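Dermonecrotic toxin (Pasteurella multocida, PDB 2EBF) acts as a potent mitogen and osteolytic toxin that induces bone resorption and is associated with severe progressive atrophic rhinitis in pigs. Local coordinates at residues V56-A61 / E70-I75; D103-S108 / S112-A117. One frame throughout, in Å; residues are numbered along the deposited sequence.

Both contacts lie in the membrane localization domain, near the start of this C-terminal piece of the toxin, and they follow one another along the chain without nesting or crossing. Contact 1 closes first: helix 54-60 ends, a loop of residues without regular structure follows, and the start of helix 70-84 comes back against it. The chain then runs through helix 88-108, and contact 2 closes the short turn from its end into helix 115-129. Their centres lie about 11 Å apart, and they touch directly. Arg114 NH1 of contact 2 bonds to Ala61 O of contact 1, while Ser71 packs on Tyr105, so the four helices are tied together at one end.

Contact 1: V56-A61 / E70-I75; sequences VLKARA and ESYKRI
Tyr72 reaches across from the first turn of helix 70-84 to the end of helix 54-60, joining two roughly antiparallel helices of the membrane localization domain. The short axes run at 149° to each other and come no closer than 11.9 Å, a wide spacing that the long tyrosine side chain spans. With CG anti to the backbone nitrogen (chi1 -176°), the ring is carried out toward residues 56-61.

The apolar part has two centres. Leu57 CD1 comes to the edge of the Tyr72 ring near CE2, the two side chains sliding past each other in opposite directions. Leu57 CD1 also meets Ile75 CG2 at 4.0 Å, and here the side chains cross at about a right angle. Ala61, the first residue beyond the helix, sets its CB 3.9 Å from Tyr72 CZ. Outside the two segments, Phe118 of helix 115-129 packs on both Ala61 and Ile75, and Leu98 and Leu101 of helix 88-108 also touch Ile75, so the contact is buried among four helices.

The polar part centres on the phenol oxygen. No direct hydrogen bond joins the two segments; a water does the work instead. It donates to the carbonyl oxygen of Lys58, which lies in the last turn of its helix, and it is hydrogen-bonded to the tyrosine hydroxyl at the ring edge, in the ring plane. The phenol is thereby linked to the backbone of the opposite helix. Lys58 comes to the Tyr72 hydroxyl mainly with its CA, while its ammonium end leads away. The bridge itself is short on both sides: the water oxygen is 2.6 Å from Lys58 O and 2.7 Å from Tyr72 OH.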
# COMPACT_ATOMS: atom_id res chain seq x y z
N VAL A 56 -16.95 -29.24 18.90
CA VAL A 56 -15.99 -30.29 18.66
C VAL A 56 -14.70 -30.03 19.46
O VAL A 56 -14.17 -30.93 20.13
CB VAL A 56 -15.72 -30.46 17.15
CG1 VAL A 56 -14.45 -31.23 16.91
CG2 VAL A 56 -16.89 -31.16 16.47
N LEU A 57 -14.22 -28.79 19.42
CA LEU A 57 -13.04 -28.39 20.20
C LEU A 57 -13.20 -28.71 21.68
O LEU A 57 -12.28 -29.22 22.32
CB LEU A 57 -12.76 -26.90 20.04
CG LEU A 57 -11.31 -26.38 19.97
CD1 LEU A 57 -11.18 -25.03 20.66
CD2 LEU A 57 -10.23 -27.36 20.43
N LYS A 58 -14.39 -28.39 22.22
CA LYS A 58 -14.73 -28.57 23.63
C LYS A 58 -14.49 -29.98 24.12
O LYS A 58 -14.03 -30.18 25.24
CB LYS A 58 -16.20 -28.20 23.87
CG LYS A 58 -16.45 -26.76 24.26
CD LYS A 58 -17.73 -26.24 23.63
CE LYS A 58 -18.55 -25.40 24.59
NZ LYS A 58 -19.67 -26.21 25.14
N ALA A 59 -14.84 -30.96 23.30
CA ALA A 59 -14.66 -32.36 23.65
C ALA A 59 -13.19 -32.77 23.51
O ALA A 59 -12.68 -33.51 24.34
CB ALA A 59 -15.56 -33.26 22.81
N ARG A 60 -12.54 -32.29 22.45
CA ARG A 60 -11.15 -32.65 22.17
C ARG A 60 -10.18 -32.03 23.17
O ARG A 60 -9.18 -32.66 23.53
CB ARG A 60 -10.75 -32.25 20.74
CG ARG A 60 -11.38 -33.10 19.62
CD ARG A 60 -10.90 -34.55 19.64
NE ARG A 60 -9.60 -34.68 18.99
CZ ARG A 60 -9.33 -35.49 17.97
NH1 ARG A 60 -10.26 -36.30 17.46
NH2 ARG A 60 -8.11 -35.50 17.47
N ALA A 61 -10.47 -30.81 23.60
CA ALA A 61 -9.58 -30.06 24.48
C ALA A 61 -10.01 -30.10 25.95
O ALA A 61 -9.47 -29.35 26.77
CB ALA A 61 -9.46 -28.63 24.01
N GLU A 70 -9.32 -18.23 31.06
CA GLU A 70 -9.58 -17.07 30.19
C GLU A 70 -9.01 -17.25 28.78
O GLU A 70 -9.66 -16.87 27.79
CB GLU A 70 -9.03 -15.80 30.85
CG GLU A 70 -9.31 -14.50 30.09
CD GLU A 70 -10.80 -14.23 29.84
OE1 GLU A 70 -11.13 -13.74 28.74
OE2 GLU A 70 -11.62 -14.49 30.75
N SER A 71 -7.81 -17.81 28.68
CA SER A 71 -7.16 -18.05 27.39
C SER A 71 -8.00 -18.98 26.52
O SER A 71 -8.24 -18.70 25.35
CB SER A 71 -5.76 -18.63 27.60
OG SER A 71 -4.89 -17.65 28.12
N TYR A 72 -8.44 -20.08 27.12
CA TYR A 72 -9.25 -21.08 26.44
C TYR A 72 -10.61 -20.51 26.03
O TYR A 72 -11.07 -20.73 24.90
CB TYR A 72 -9.40 -22.32 27.33
CG TYR A 72 -10.15 -23.51 26.74
CD1 TYR A 72 -10.75 -24.45 27.58
CD2 TYR A 72 -10.27 -23.68 25.36
CE1 TYR A 72 -11.43 -25.55 27.05
CE2 TYR A 72 -10.95 -24.78 24.83
CZ TYR A 72 -11.53 -25.71 25.67
OH TYR A 72 -12.21 -26.78 25.14
N LYS A 73 -11.25 -19.77 26.93
CA LYS A 73 -12.50 -19.09 26.62
C LYS A 73 -12.38 -18.20 25.38
O LYS A 73 -13.25 -18.23 24.51
CB LYS A 73 -13.02 -18.30 27.82
CG LYS A 73 -14.03 -17.21 27.45
CD LYS A 73 -15.01 -16.87 28.57
CE LYS A 73 -14.32 -16.37 29.83
NZ LYS A 73 -14.09 -17.50 30.80
N ARG A 74 -11.31 -17.42 25.30
CA ARG A 74 -11.10 -16.53 24.16
C ARG A 74 -10.82 -17.29 22.86
O ARG A 74 -11.17 -16.84 21.79
CB ARG A 74 -9.99 -15.52 24.44
CG ARG A 74 -10.44 -14.39 25.35
CD ARG A 74 -9.39 -13.30 25.42
NE ARG A 74 -8.19 -13.80 26.09
CZ ARG A 74 -7.73 -13.34 27.25
NH1 ARG A 74 -8.35 -12.34 27.88
NH2 ARG A 74 -6.63 -13.88 27.77
N ILE A 75 -10.17 -18.44 22.98
CA ILE A 75 -9.95 -19.32 21.83
C ILE A 75 -11.29 -19.86 21.29
O ILE A 75 -11.54 -19.80 20.08
CB ILE A 75 -8.92 -20.43 22.19
CG1 ILE A 75 -7.50 -19.85 22.10
CG2 ILE A 75 -9.08 -21.67 21.30
CD1 ILE A 75 -6.42 -20.66 22.80
O HOH W 1 -13.30 -28.39 26.95

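Contact 2: D103-S108 / S112-A117; sequences DLYEES and SERLNA. With GLC (alpha-D-glucopyranose), chain C.
The connection between two successive helices of the membrane localization domain is closed here, where helix 88-108 ends and the chain turns at Ser112 into helix 115-129. Tyr105 of the first helix bonds to Ser112 at this turn: Tyr105 OH and Ser112 OG are 2.6 Å apart, and either hydroxyl could be the donor. The serine oxygen lies in the plane of the phenol ring, at its edge. Both residues swing their side chains anti to their own backbone nitrogens, Tyr105 at chi1 -176° and Ser112 at 176°, which brings the two oxygens together.

Ser112 OG has a second task. Ser112 OG accepts from Arg114 N at 3.2 Å, with an N-H...O angle of 160°, a capping bond at the type I turn from Ser112 to Leu115, which leads into the helix. Arg114 stretches its chain past the phenol oxygen, with CD 3.7 Å from Tyr105 OH, and its NH1 goes on to bond to Ala61 O.

Leu115 supplies the apolar contact. Leu115 CD2 meets the ring edge at Tyr105 CD2, 4.0 Å away, and lies 3.8 Å from Glu106 CA; the leucine crosses the Glu106 side chain at about a right angle. The carboxylate of Glu106 forms salt bridges with Arg119 and Arg122. Phe118 meets the Tyr105 ring edge-to-face.

Farther back on the first helix, Asp103 belongs to a glycan pocket: its OD2 is 3.4 Å from O6 of a bound glucose and also pairs with Lys147, which bonds to the sugar, while its OD1 pairs with Arg122. Since Ser112 OG accepts the Arg114 N-H and bonds to the phenol, one buried hydroxyl both makes the capping bond before helix 115-129 and ties the turn to helix 88-108.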
# COMPACT_ATOMS: atom_id res chain seq x y z
N ASP A 103 -0.56 -19.87 19.22
CA ASP A 103 0.88 -19.60 19.39
C ASP A 103 1.21 -19.13 20.81
O ASP A 103 2.12 -19.67 21.45
CB ASP A 103 1.35 -18.52 18.40
CG ASP A 103 1.40 -19.01 16.96
OD1 ASP A 103 1.36 -20.24 16.70
OD2 ASP A 103 1.46 -18.13 16.07
N LEU A 104 0.47 -18.14 21.29
CA LEU A 104 0.71 -17.53 22.59
C LEU A 104 0.42 -18.51 23.73
O LEU A 104 1.18 -18.56 24.70
CB LEU A 104 -0.15 -16.27 22.76
CG LEU A 104 0.20 -15.05 21.90
CD1 LEU A 104 -0.87 -13.98 22.04
CD2 LEU A 104 1.57 -14.48 22.29
N TYR A 105 -0.66 -19.27 23.60
CA TYR A 105 -1.03 -20.28 24.58
C TYR A 105 0.04 -21.36 24.68
O TYR A 105 0.44 -21.74 25.78
CB TYR A 105 -2.37 -20.91 24.22
CG TYR A 105 -2.88 -21.90 25.23
CD1 TYR A 105 -3.78 -21.51 26.23
CD2 TYR A 105 -2.48 -23.24 25.19
CE1 TYR A 105 -4.26 -22.42 27.16
CE2 TYR A 105 -2.96 -24.16 26.11
CZ TYR A 105 -3.85 -23.74 27.09
OH TYR A 105 -4.31 -24.64 28.01
N GLU A 106 0.49 -21.85 23.52
CA GLU A 106 1.55 -22.85 23.42
C GLU A 106 2.84 -22.36 24.10
O GLU A 106 3.52 -23.12 24.78
CB GLU A 106 1.81 -23.17 21.95
CG GLU A 106 2.85 -24.24 21.69
CD GLU A 106 3.10 -24.45 20.21
OE1 GLU A 106 3.33 -23.45 19.48
OE2 GLU A 106 3.04 -25.61 19.77
N GLU A 107 3.13 -21.08 23.92
CA GLU A 107 4.30 -20.44 24.51
C GLU A 107 4.13 -20.29 26.03
O GLU A 107 5.05 -20.57 26.80
CB GLU A 107 4.52 -19.08 23.83
CG GLU A 107 5.80 -18.34 24.22
CD GLU A 107 5.91 -16.97 23.56
OE1 GLU A 107 4.87 -16.28 23.38
OE2 GLU A 107 7.05 -16.56 23.24
N SER A 108 2.94 -19.89 26.46
CA SER A 108 2.69 -19.64 27.88
C SER A 108 2.38 -20.90 28.71
O SER A 108 2.63 -20.93 29.92
CB SER A 108 1.61 -18.56 28.07
OG SER A 108 0.31 -19.10 27.90
N SER A 112 0.44 -27.84 28.83
CA SER A 112 -1.01 -27.94 28.85
C SER A 112 -1.44 -29.19 28.10
O SER A 112 -0.97 -29.48 27.00
CB SER A 112 -1.68 -26.70 28.25
OG SER A 112 -3.08 -26.88 28.21
N GLU A 113 -2.35 -29.92 28.73
CA GLU A 113 -2.93 -31.11 28.13
C GLU A 113 -3.94 -30.77 27.02
O GLU A 113 -4.45 -31.67 26.35
CB GLU A 113 -3.52 -32.02 29.22
CG GLU A 113 -4.38 -31.32 30.29
CD GLU A 113 -3.59 -30.62 31.42
OE1 GLU A 113 -3.45 -31.22 32.52
OE2 GLU A 113 -3.14 -29.46 31.23
N ARG A 114 -4.22 -29.48 26.83
CA ARG A 114 -5.08 -29.01 25.73
C ARG A 114 -4.30 -28.83 24.42
O ARG A 114 -4.90 -28.61 23.37
CB ARG A 114 -5.73 -27.67 26.07
CG ARG A 114 -6.55 -27.66 27.34
CD ARG A 114 -7.44 -26.44 27.32
NE ARG A 114 -7.86 -25.99 28.64
CZ ARG A 114 -8.82 -26.56 29.38
NH1 ARG A 114 -9.47 -27.64 28.95
NH2 ARG A 114 -9.12 -26.05 30.56
N LEU A 115 -2.98 -28.92 24.50
CA LEU A 115 -2.12 -28.62 23.35
C LEU A 115 -2.28 -29.51 22.12
O LEU A 115 -2.17 -29.03 21.00
CB LEU A 115 -0.65 -28.52 23.76
CG LEU A 115 -0.23 -27.12 24.22
CD1 LEU A 115 1.24 -27.11 24.63
CD2 LEU A 115 -0.49 -26.09 23.13
N ASN A 116 -2.52 -30.81 22.32
CA ASN A 116 -2.80 -31.69 21.18
C ASN A 116 -3.95 -31.17 20.32
O ASN A 116 -3.84 -31.09 19.09
CB ASN A 116 -3.08 -33.13 21.63
CG ASN A 116 -1.82 -33.93 21.91
OD1 ASN A 116 -0.70 -33.42 21.81
ND2 ASN A 116 -2.00 -35.19 22.28
N ALA A 117 -5.06 -30.80 20.97
CA ALA A 117 -6.24 -30.26 20.29
C ALA A 117 -5.94 -28.92 19.62
O ALA A 117 -6.35 -28.69 18.48
CB ALA A 117 -7.40 -30.10 21.28
C1 GLC C . 6.34 -19.54 13.04
C2 GLC C . 7.68 -18.88 13.38
C3 GLC C . 8.31 -19.59 14.59
C4 GLC C . 7.35 -19.58 15.78
C5 GLC C . 5.97 -20.12 15.39
C6 GLC C . 4.96 -19.88 16.49
O1 GLC C . 6.60 -20.89 12.66
O2 GLC C . 8.55 -18.94 12.24
O3 GLC C . 9.55 -18.99 14.97
O4 GLC C . 7.92 -20.36 16.85
O5 GLC C . 5.48 -19.49 14.20
O6 GLC C . 4.81 -18.47 16.68